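Local atomic coordinates of putative histidinol-phosphate aminotransferase (Erwinia carotovora atroseptica, PDB entry 3LY1), a protein that binds pyridoxal 5'-phosphate and probably acts as a transaminase of the class-II, histidinol-phosphate aminotransferase type. Residues L73-G76 with S77-I81; V178-A181 with Y182-F185; H215-A218 with G219-V222; P229-I232 with A233-R237; I244-S247 with G248-A252. All coordinates share one frame; numbering follows the deposited sequence. Where two conformers were deposited one is given.

Interaction 1. Residues L73-G76 with S77-I81. With PLP (pyridoxal-5'-phosphate), chain E.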
# COMPACT_ATOMS: atom_id res chain seq x y z
N LEU A 73 10.81 0.50 -0.89
CA LEU A 73 9.85 -0.57 -0.67
C LEU A 73 8.45 -0.08 -0.94
O LEU A 73 8.08 1.06 -0.57
CB LEU A 73 9.94 -1.12 0.76
CG LEU A 73 10.98 -2.18 1.11
CD1 LEU A 73 11.21 -2.09 2.62
CD2 LEU A 73 10.60 -3.59 0.64
N THR A 74 7.66 -0.91 -1.60
CA THR A 74 6.33 -0.53 -2.05
C THR A 74 5.39 -1.70 -1.82
O THR A 74 5.82 -2.89 -1.60
CB THR A 74 6.28 -0.06 -3.57
OG1 THR A 74 6.65 -1.14 -4.43
CG2 THR A 74 7.22 1.19 -3.88
N ALA A 75 4.11 -1.39 -1.80
CA ALA A 75 3.08 -2.43 -1.59
C ALA A 75 2.77 -3.10 -2.91
O ALA A 75 1.87 -2.69 -3.65
CB ALA A 75 1.82 -1.86 -0.91
N GLY A 76 3.59 -4.09 -3.24
CA GLY A 76 3.69 -4.68 -4.57
C GLY A 76 4.36 -3.75 -5.55
O GLY A 76 4.48 -2.56 -5.29
N SER A 77 4.75 -4.26 -6.72
CA SER A 77 5.31 -3.41 -7.73
C SER A 77 4.22 -2.56 -8.42
O SER A 77 4.55 -1.59 -9.14
CB SER A 77 6.15 -4.24 -8.71
OG SER A 77 5.35 -5.15 -9.45
N SER A 78 2.93 -2.89 -8.20
CA SER A 78 1.82 -2.05 -8.73
C SER A 78 2.01 -0.60 -8.27
O SER A 78 1.90 0.34 -9.07
CB SER A 78 0.44 -2.57 -8.27
OG SER A 78 0.18 -3.94 -8.64
N GLU A 79 2.34 -0.43 -7.00
CA GLU A 79 2.58 0.89 -6.41
C GLU A 79 3.87 1.54 -6.88
O GLU A 79 3.92 2.76 -7.04
CB GLU A 79 2.46 0.88 -4.88
CG GLU A 79 1.01 0.66 -4.37
CD GLU A 79 0.01 1.79 -4.67
OE1 GLU A 79 0.36 2.85 -5.27
OE2 GLU A 79 -1.18 1.61 -4.28
N GLY A 80 4.86 0.72 -7.20
CA GLY A 80 6.10 1.18 -7.86
C GLY A 80 5.91 1.76 -9.23
O GLY A 80 6.47 2.82 -9.54
N ILE A 81 5.05 1.13 -10.04
CA ILE A 81 4.77 1.63 -11.37
C ILE A 81 4.08 2.98 -11.26
O ILE A 81 4.47 3.93 -11.94
CB ILE A 81 3.87 0.67 -12.19
CG1 ILE A 81 4.55 -0.69 -12.34
CG2 ILE A 81 3.52 1.33 -13.55
CD1 ILE A 81 3.60 -1.89 -12.74
N1 PLP E . 4.43 -5.98 -13.34
C2 PLP E . 3.97 -7.01 -14.14
C2A PLP E . 4.64 -7.23 -15.48
C3 PLP E . 2.90 -7.78 -13.70
O3 PLP E . 2.44 -8.77 -14.49
C4 PLP E . 2.30 -7.49 -12.45
C4A PLP E . 1.23 -8.39 -11.89
O4A PLP E . 0.30 -8.64 -12.65
C5 PLP E . 2.77 -6.44 -11.65
C6 PLP E . 3.84 -5.69 -12.14
C5A PLP E . 2.16 -6.09 -10.31
O4P PLP E . 2.25 -7.13 -9.32
P PLP E . 2.37 -6.78 -7.77
O1P PLP E . 1.66 -5.50 -7.42
O2P PLP E . 3.86 -6.70 -7.57
O3P PLP E . 1.75 -8.01 -7.13
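Gly76 O is gripped twice: Thr74 OG1 donates to it at 2.7 Å, from 48° out of the carbonyl plane, and Glu79 N adds a weak bond from the first turn of helix 76-88. Thr74 can do this because its OG1 sits between its own N and carbonyl carbon (chi1 63°), turned down the chain towards Gly76. Its CB meanwhile rests against Glu79 CB. The CG of Glu79 passes Ala75 O at 3.5 Å before the bent chain carries the carboxylate off to Arg82 and to the backbone N of Ala240 of the second subunit.

With the turn fixed this way, the next two residues face the cofactor phosphate. Ser77 gives both its N (2.7 Å) and its OG (2.9 Å) to PLP O2P. Ser78 does the same for PLP O1P, its N at 3.0 Å and its OG at a very short 2.5 Å. Ser78 OG is also hydrogen-bonded to Lys243 NZ of the second subunit, while Ile81 CD1 reaches the pyridine ring at C6. Two phosphate oxygens thus each take a backbone and a hydroxyl donor at a helix N terminus, where the helix dipole would probably help to hold the negative charge.

Interaction 2. Residues V178-A181 with Y182-F185. With PLP (pyridoxal-5'-phosphate), chain E.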
# COMPACT_ATOMS: atom_id res chain seq x y z
N VAL A 178 12.14 -0.45 -16.02
CA VAL A 178 12.32 -1.82 -16.43
C VAL A 178 11.70 -2.72 -15.38
O VAL A 178 12.10 -2.69 -14.21
CB VAL A 178 13.83 -2.22 -16.63
CG1 VAL A 178 13.96 -3.60 -17.25
CG2 VAL A 178 14.60 -1.16 -17.48
N ASP A 179 10.69 -3.49 -15.80
CA ASP A 179 9.82 -4.26 -14.90
C ASP A 179 10.19 -5.72 -15.02
O ASP A 179 9.86 -6.37 -16.01
CB ASP A 179 8.33 -3.96 -15.25
CG ASP A 179 7.33 -4.64 -14.32
OD1 ASP A 179 7.72 -5.62 -13.58
OD2 ASP A 179 6.12 -4.20 -14.35
N GLU A 180 10.91 -6.22 -14.01
CA GLU A 180 11.40 -7.57 -14.02
C GLU A 180 10.64 -8.47 -13.06
O GLU A 180 11.23 -9.36 -12.45
CB GLU A 180 12.89 -7.56 -13.72
CG GLU A 180 13.70 -6.80 -14.82
CD GLU A 180 15.23 -6.83 -14.64
OE1 GLU A 180 15.77 -7.47 -13.69
OE2 GLU A 180 15.91 -6.20 -15.50
N ALA A 181 9.33 -8.25 -12.96
CA ALA A 181 8.43 -9.07 -12.13
C ALA A 181 8.72 -10.55 -12.28
O ALA A 181 8.81 -11.26 -11.29
CB ALA A 181 6.95 -8.77 -12.49
N TYR A 182 8.88 -11.03 -13.53
CA TYR A 182 8.98 -12.48 -13.77
C TYR A 182 10.40 -13.01 -14.01
O TYR A 182 10.57 -14.13 -14.50
CB TYR A 182 8.08 -12.89 -14.95
CG TYR A 182 6.62 -12.49 -14.76
CD1 TYR A 182 5.75 -13.25 -13.99
CD2 TYR A 182 6.13 -11.35 -15.35
CE1 TYR A 182 4.42 -12.83 -13.80
CE2 TYR A 182 4.81 -10.95 -15.18
CZ TYR A 182 3.96 -11.69 -14.40
OH TYR A 182 2.65 -11.26 -14.21
N ALA A 183 11.41 -12.22 -13.68
CA ALA A 183 12.77 -12.46 -14.18
C ALA A 183 13.41 -13.75 -13.64
O ALA A 183 14.16 -14.40 -14.35
CB ALA A 183 13.68 -11.28 -13.91
N GLU A 184 13.09 -14.16 -12.43
CA GLU A 184 13.69 -15.38 -11.88
C GLU A 184 13.28 -16.70 -12.56
O GLU A 184 13.95 -17.72 -12.40
CB GLU A 184 13.46 -15.46 -10.36
CG GLU A 184 14.18 -14.36 -9.55
CD GLU A 184 13.40 -13.05 -9.40
OE1 GLU A 184 12.38 -12.84 -10.07
OE2 GLU A 184 13.85 -12.20 -8.60
N PHE A 185 12.21 -16.68 -13.33
CA PHE A 185 11.77 -17.85 -14.09
C PHE A 185 12.55 -18.04 -15.39
O PHE A 185 12.42 -19.08 -16.02
CB PHE A 185 10.29 -17.69 -14.45
CG PHE A 185 9.37 -17.72 -13.27
CD1 PHE A 185 9.16 -18.88 -12.56
CD2 PHE A 185 8.65 -16.59 -12.92
CE1 PHE A 185 8.29 -18.91 -11.48
CE2 PHE A 185 7.78 -16.61 -11.85
CZ PHE A 185 7.59 -17.77 -11.12
N1 PLP E . 4.43 -5.98 -13.34
C2 PLP E . 3.97 -7.01 -14.14
C2A PLP E . 4.64 -7.23 -15.48
C3 PLP E . 2.90 -7.78 -13.70
O3 PLP E . 2.44 -8.77 -14.49
C4 PLP E . 2.30 -7.49 -12.45
C4A PLP E . 1.23 -8.39 -11.89
O4A PLP E . 0.30 -8.64 -12.65
C5 PLP E . 2.77 -6.44 -11.65
C6 PLP E . 3.84 -5.69 -12.14
C5A PLP E . 2.16 -6.09 -10.31
O4P PLP E . 2.25 -7.13 -9.32
P PLP E . 2.37 -6.78 -7.77
O1P PLP E . 1.66 -5.50 -7.42
O2P PLP E . 3.86 -6.70 -7.57
O3P PLP E . 1.75 -8.01 -7.13
O HOH W 1 8.74 -9.18 -15.93
O HOH W 2 9.64 -13.26 -9.77
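Glu180 to Ala183 form a type I beta turn just past the end of strand 174-179, closed by Ala183 N donating to Glu180 O at 3.1 Å. The CB atoms of Glu180 and Ala183 touch across the turn, and the extended Glu180 chain runs on to Ser193 and the N of Ile194.

The cofactor is met by Asp179, Ala181 and Tyr182. Asp179 has its CG anti to the backbone N (chi1 -176°), which brings the carboxylate up to the pyridine nitrogen. OD2 takes the bond from PLP N1 at 2.7 Å and is also hydrogen-bonded to Tyr146 OH, and OD1 accepts Ala181 N at 3.1 Å in an Asx turn, so the carboxylate's rotation is fixed from both oxygens. Ala181 CB sits in the corner of two rings, over a face of each: 3.8 Å from PLP C2, and in a CH-pi contact 4.3 Å from the centroid of the Tyr182 ring. At the far end of that ring Tyr182 OH shares a 2.5 Å hydrogen bond with PLP O3, close to the ring plane. One water links Asp179 O to Tyr182 N; another donates to both Ala181 O and Glu184 OE1, while the second oxygen of Glu184 pairs with Lys209. An aspartate on the pyridine nitrogen and a tyrosine on the 3-oxygen are hallmarks of the aspartate aminotransferase-like cofactor site, fold type I.

Interaction 3. Residues H215-A218 with G219-V222. With PLP (pyridoxal-5'-phosphate), chain E; EDO (1,2-ethanediol), chain H.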
# COMPACT_ATOMS: atom_id res chain seq x y z
N HIS A 215 8.54 -15.74 -5.54
CA HIS A 215 8.43 -15.87 -4.09
C HIS A 215 7.01 -16.22 -3.64
O HIS A 215 6.78 -16.43 -2.47
CB HIS A 215 8.90 -14.58 -3.38
CG HIS A 215 10.39 -14.35 -3.43
ND1 HIS A 215 11.24 -14.86 -2.48
CD2 HIS A 215 11.16 -13.67 -4.31
CE1 HIS A 215 12.48 -14.48 -2.76
NE2 HIS A 215 12.46 -13.77 -3.86
N ALA A 216 6.05 -16.24 -4.56
CA ALA A 216 4.71 -16.75 -4.26
C ALA A 216 3.94 -15.96 -3.18
O ALA A 216 3.17 -16.54 -2.43
CB ALA A 216 4.77 -18.27 -3.87
N MSE A 217 4.10 -14.64 -3.15
CA MSE A 217 3.49 -13.82 -2.09
C MSE A 217 2.61 -12.69 -2.65
O MSE A 217 2.53 -11.61 -2.04
CB MSE A 217 4.59 -13.22 -1.21
CG MSE A 217 5.48 -14.23 -0.54
SE MSE A 217 7.10 -13.45 0.41
CE MSE A 217 6.31 -12.00 0.94
N ALA A 218 1.92 -12.95 -3.76
CA ALA A 218 1.05 -11.95 -4.38
C ALA A 218 0.17 -11.27 -3.33
O ALA A 218 0.13 -10.09 -3.29
CB ALA A 218 0.18 -12.56 -5.52
N GLY A 219 -0.47 -12.04 -2.45
CA GLY A 219 -1.41 -11.45 -1.50
C GLY A 219 -0.76 -10.76 -0.31
O GLY A 219 -1.45 -10.23 0.53
N MSE A 220 0.55 -10.81 -0.22
CA MSE A 220 1.28 -10.18 0.86
C MSE A 220 1.71 -8.74 0.54
O MSE A 220 2.05 -7.97 1.44
CB MSE A 220 2.48 -11.02 1.26
CG MSE A 220 2.12 -12.33 1.87
SE MSE A 220 1.73 -12.18 3.83
CE MSE A 220 -0.22 -11.90 3.71
N ARG A 221 1.61 -8.34 -0.74
CA ARG A 221 1.85 -6.96 -1.16
C ARG A 221 3.24 -6.42 -0.75
O ARG A 221 3.35 -5.48 0.04
CB ARG A 221 0.70 -6.03 -0.71
CG ARG A 221 -0.70 -6.65 -0.81
CD ARG A 221 -1.04 -7.14 -2.22
NE ARG A 221 -0.85 -6.09 -3.25
CZ ARG A 221 -0.11 -6.23 -4.35
NH1 ARG A 221 0.49 -7.37 -4.62
NH2 ARG A 221 0.00 -5.22 -5.21
N VAL A 222 4.29 -7.02 -1.31
CA VAL A 222 5.64 -6.55 -1.10
C VAL A 222 6.35 -6.47 -2.44
O VAL A 222 6.51 -7.47 -3.12
CB VAL A 222 6.46 -7.47 -0.12
CG1 VAL A 222 7.79 -6.79 0.25
CG2 VAL A 222 5.65 -7.84 1.16
N1 PLP E . 4.43 -5.98 -13.34
C2 PLP E . 3.97 -7.01 -14.14
C2A PLP E . 4.64 -7.23 -15.48
C3 PLP E . 2.90 -7.78 -13.70
O3 PLP E . 2.44 -8.77 -14.49
C4 PLP E . 2.30 -7.49 -12.45
C4A PLP E . 1.23 -8.39 -11.89
O4A PLP E . 0.30 -8.64 -12.65
C5 PLP E . 2.77 -6.44 -11.65
C6 PLP E . 3.84 -5.69 -12.14
C5A PLP E . 2.16 -6.09 -10.31
O4P PLP E . 2.25 -7.13 -9.32
P PLP E . 2.37 -6.78 -7.77
O1P PLP E . 1.66 -5.50 -7.42
O2P PLP E . 3.86 -6.70 -7.57
O3P PLP E . 1.75 -8.01 -7.13
C1 EDO H . 13.41 -10.11 -4.43
O1 EDO H . 13.52 -9.92 -5.83
C2 EDO H . 14.79 -10.40 -3.87
O2 EDO H . 15.06 -11.78 -4.08
O HOH W 3 3.68 -9.28 -3.04
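The phosphate pocket of the cofactor is completed here by Arg221, whose side chain folds back onto Ala218 in the loop between strands 205-210 and 223-226. The chain leaves CA away from 215-218, then bends at chi2 and chi3 (-57° and -53°), and this returns the guanidinium to the loop. NH1 donates to Ala218 O at 3.0 Å, with the oxygen close to the guanidinium plane and the nitrogen in the carbonyl plane; it also gives a bond to PLP O3P at 2.9 Å. NH2 meets PLP O1P at 2.8 Å and almost straight (176°). The phosphate takes the NH1/NH2 edge and Ala218 O the other hydrogen of NH1, on the CD side, which leaves the group little freedom to turn. Its NE makes a weak bond to Lys243 O of the second subunit.

The backbone here makes a 3-10 turn. Met217 O accepts Met220 N at 2.8 Å, and takes a further bond from a water that accepts Val222 N in turn. Met217 and Met220, both selenomethionine, meet through their CB atoms at 3.9 Å; Met217, bent at chi3, carries its CE on to Val222 CG2 at 4.2 Å. Two hydrogen bonds from one arginine, set beside the serines of a helix N terminus, make up the phosphate-binding cup known from fold type I aminotransferases.

Interaction 4. Residues P229-I232 with A233-R237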
# COMPACT_ATOMS: atom_id res chain seq x y z
N PRO A 229 20.00 7.02 -5.94
CA PRO A 229 19.27 7.65 -4.85
C PRO A 229 18.46 8.89 -5.19
O PRO A 229 17.45 9.09 -4.56
CB PRO A 229 20.36 8.00 -3.86
CG PRO A 229 21.34 6.95 -4.04
CD PRO A 229 21.40 6.74 -5.55
N THR A 230 18.89 9.71 -6.15
CA THR A 230 18.16 10.90 -6.54
C THR A 230 16.77 10.52 -7.11
O THR A 230 15.77 11.19 -6.84
CB THR A 230 18.96 11.80 -7.51
OG1 THR A 230 19.28 11.05 -8.71
CG2 THR A 230 20.26 12.28 -6.84
N VAL A 231 16.70 9.41 -7.82
CA VAL A 231 15.47 8.92 -8.44
C VAL A 231 14.56 8.29 -7.39
O VAL A 231 13.35 8.51 -7.38
CB VAL A 231 15.80 7.91 -9.55
CG1 VAL A 231 14.53 7.24 -10.13
CG2 VAL A 231 16.68 8.62 -10.66
N ILE A 232 15.12 7.47 -6.51
CA ILE A 232 14.35 6.93 -5.41
C ILE A 232 13.74 8.06 -4.53
O ILE A 232 12.57 7.98 -4.13
CB ILE A 232 15.21 6.02 -4.53
CG1 ILE A 232 15.62 4.75 -5.30
CG2 ILE A 232 14.50 5.71 -3.21
CD1 ILE A 232 14.44 3.85 -5.74
N ALA A 233 14.51 9.11 -4.26
CA ALA A 233 14.03 10.22 -3.46
C ALA A 233 12.80 10.85 -4.13
O ALA A 233 11.83 11.16 -3.44
CB ALA A 233 15.14 11.25 -3.22
N LEU A 234 12.82 10.99 -5.45
CA LEU A 234 11.67 11.58 -6.16
C LEU A 234 10.46 10.65 -6.12
O LEU A 234 9.33 11.10 -5.86
CB LEU A 234 12.00 11.97 -7.61
CG LEU A 234 12.89 13.20 -7.86
CD1 LEU A 234 13.14 13.33 -9.35
CD2 LEU A 234 12.28 14.48 -7.30
N MSE A 235 10.67 9.35 -6.34
CA MSE A 235 9.58 8.36 -6.31
C MSE A 235 8.92 8.29 -4.96
O MSE A 235 7.71 8.10 -4.86
CB MSE A 235 10.08 6.98 -6.69
CG MSE A 235 10.40 6.85 -8.12
SE MSE A 235 11.09 5.05 -8.49
CE MSE A 235 9.64 3.94 -7.94
N GLY A 236 9.70 8.51 -3.91
CA GLY A 236 9.23 8.41 -2.56
C GLY A 236 8.27 9.50 -2.13
O GLY A 236 7.56 9.34 -1.14
N ARG A 237 8.24 10.59 -2.91
CA ARG A 237 7.30 11.66 -2.67
C ARG A 237 5.86 11.27 -3.11
O ARG A 237 4.92 11.96 -2.77
CB ARG A 237 7.81 12.95 -3.32
CG ARG A 237 9.09 13.50 -2.63
CD ARG A 237 9.97 14.42 -3.50
NE ARG A 237 9.35 15.70 -3.78
CZ ARG A 237 9.38 16.76 -2.98
NH1 ARG A 237 10.01 16.72 -1.82
NH2 ARG A 237 8.76 17.87 -3.36
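Ala233 N donates to Pro229 O at 3.0 Å, the first of four consecutive i to i+4 bonds in the short helix 229-235. Leu234 N follows with Thr230 O, a longer bond of 3.3 Å. Met235 N donates to Val231 O at 3.0 Å and nearly straight (166°), and Gly236 N donates to Ile232 O at 2.9 Å, so every carbonyl of 229-232 is used. Beyond this the spacing shortens, for Arg237 N reaches back three residues to Leu234 O at 3.2 Å. At the opening of the helix Pro229 brings no N-H, and the hydroxyl of Thr230 is bonded to His228 ND1.

The apolar contacts across the turn are looser. Selenomethionine Met235 folds at chi3 (60°) and sets its SE beside both Val231 CG1, at 4.4 Å, and Ile232 CD1, at 4.5 Å; its CG also passes Val231 O. These three chains make the inner side of the helix. Val231 and Met235 lean on Ile206, Ile232 and Met235 on Ala225, and Val231 also on Tyr88, with Met235 reaching Ala84 and Ala87. Thr230 and Ala233 lie on the exposed side. A helix laid beside helix 76-88 against the mixed seven-stranded sheet is part of the layered alpha/beta architecture of the large domain in fold type I aminotransferases.

Interaction 5. Residues I244-S247 with G248-A252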
# COMPACT_ATOMS: atom_id res chain seq x y z
N ILE A 244 5.05 -1.13 4.88
CA ILE A 244 4.67 -2.45 4.40
C ILE A 244 4.08 -3.20 5.58
O ILE A 244 4.43 -2.97 6.73
CB ILE A 244 5.93 -3.17 3.78
CG1 ILE A 244 6.55 -2.29 2.68
CG2 ILE A 244 5.56 -4.46 3.10
CD1 ILE A 244 5.56 -1.92 1.56
N ASN A 245 3.18 -4.13 5.29
CA ASN A 245 2.52 -4.88 6.33
C ASN A 245 3.48 -5.87 7.01
O ASN A 245 4.43 -6.36 6.40
CB ASN A 245 1.24 -5.53 5.80
CG ASN A 245 1.46 -6.87 5.19
OD1 ASN A 245 1.52 -7.89 5.88
ND2 ASN A 245 1.57 -6.89 3.88
N PHE A 246 3.25 -6.09 8.30
CA PHE A 246 4.17 -6.87 9.15
C PHE A 246 4.37 -8.30 8.66
O PHE A 246 5.48 -8.78 8.60
CB PHE A 246 3.67 -6.91 10.60
CG PHE A 246 4.74 -6.70 11.61
CD1 PHE A 246 5.90 -7.47 11.61
CD2 PHE A 246 4.56 -5.79 12.64
CE1 PHE A 246 6.86 -7.29 12.57
CE2 PHE A 246 5.52 -5.61 13.61
CZ PHE A 246 6.67 -6.34 13.57
N SER A 247 3.30 -8.99 8.28
CA SER A 247 3.44 -10.37 7.83
C SER A 247 4.23 -10.42 6.52
O SER A 247 5.07 -11.26 6.35
CB SER A 247 2.08 -11.05 7.64
OG SER A 247 1.40 -11.09 8.88
N GLY A 248 3.93 -9.50 5.61
CA GLY A 248 4.66 -9.41 4.37
C GLY A 248 6.14 -9.11 4.54
O GLY A 248 6.96 -9.75 3.87
N VAL A 249 6.48 -8.18 5.43
CA VAL A 249 7.88 -7.80 5.67
C VAL A 249 8.64 -9.02 6.24
O VAL A 249 9.73 -9.36 5.77
CB VAL A 249 8.01 -6.61 6.63
CG1 VAL A 249 9.45 -6.45 7.07
CG2 VAL A 249 7.48 -5.32 5.97
N ASP A 250 8.07 -9.67 7.25
CA ASP A 250 8.74 -10.83 7.85
C ASP A 250 8.73 -12.04 6.89
O ASP A 250 9.67 -12.86 6.90
CB ASP A 250 8.08 -11.22 9.18
CG ASP A 250 8.51 -10.34 10.37
OD1 ASP A 250 9.35 -9.42 10.20
OD2 ASP A 250 8.03 -10.62 11.50
N ALA A 251 7.69 -12.18 6.06
CA ALA A 251 7.72 -13.25 5.06
C ALA A 251 8.79 -12.96 4.01
O ALA A 251 9.50 -13.86 3.59
CB ALA A 251 6.38 -13.47 4.45
N ALA A 252 8.92 -11.69 3.58
CA ALA A 252 9.95 -11.33 2.59
C ALA A 252 11.36 -11.58 3.15
O ALA A 252 12.21 -12.11 2.42
CB ALA A 252 9.79 -9.86 2.10
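Ile244 and Val249 meet slantwise across the N terminus of helix 246-255, CB to CG2 at a tight 3.4 Å. Asn245 is the N-cap, so the pair are the residue just before the cap and the fourth in the helix: a hydrophobic staple. Val249 has CG1 anti to its N (chi1 168°), and the other methyl, CG2, is thereby turned back towards Ile244 and also passes close to Asn245 O.

The cap itself is made by the Asn245 side chain. Asn245 CG stands between its own N and carbonyl carbon, and from there OD1 faces the helix end and accepts Gly248 N at 2.9 Å. That bond is straight at the donor, although the N lies 48° out of the amide plane. The ND2 end makes a weak bond to Met220 O. Asn245 also packs on its counterpart in the second subunit, which places this helix start at the dimer interface. The main chain carries the helix on, with Asn245 O accepting Val249 N at 2.9 Å.

Starting right after the cap, Phe246 and, one turn on, Asp250 run alongside each other in the same direction, the ring and carboxylate planes 78° apart. Asp250 OD2, which is in a salt bridge with Lys44, comes to the ring edge close to its plane, 3.7 Å from Phe246 CE1.

Overall arrangement
From the N terminus the five contacts follow in series, each closing only a short local turn; none nests in or crosses another. Interaction 1 joins strand 71-74 to helix 76-88, and interaction 2 ends strand 174-179 of the same sheet; they meet where Ile81 packs on Asp179. Interaction 3, the loop between strands 205-210 and 223-226, comes round beside interaction 1, so all three surround one PLP. Interaction 4, in the helix after strand 223-226, touches only interaction 1 among the others, through Met235 and Gly80. Interaction 5 packs on interactions 1 and 3, joining helix 246-255 to the phosphate side of the site near the second subunit.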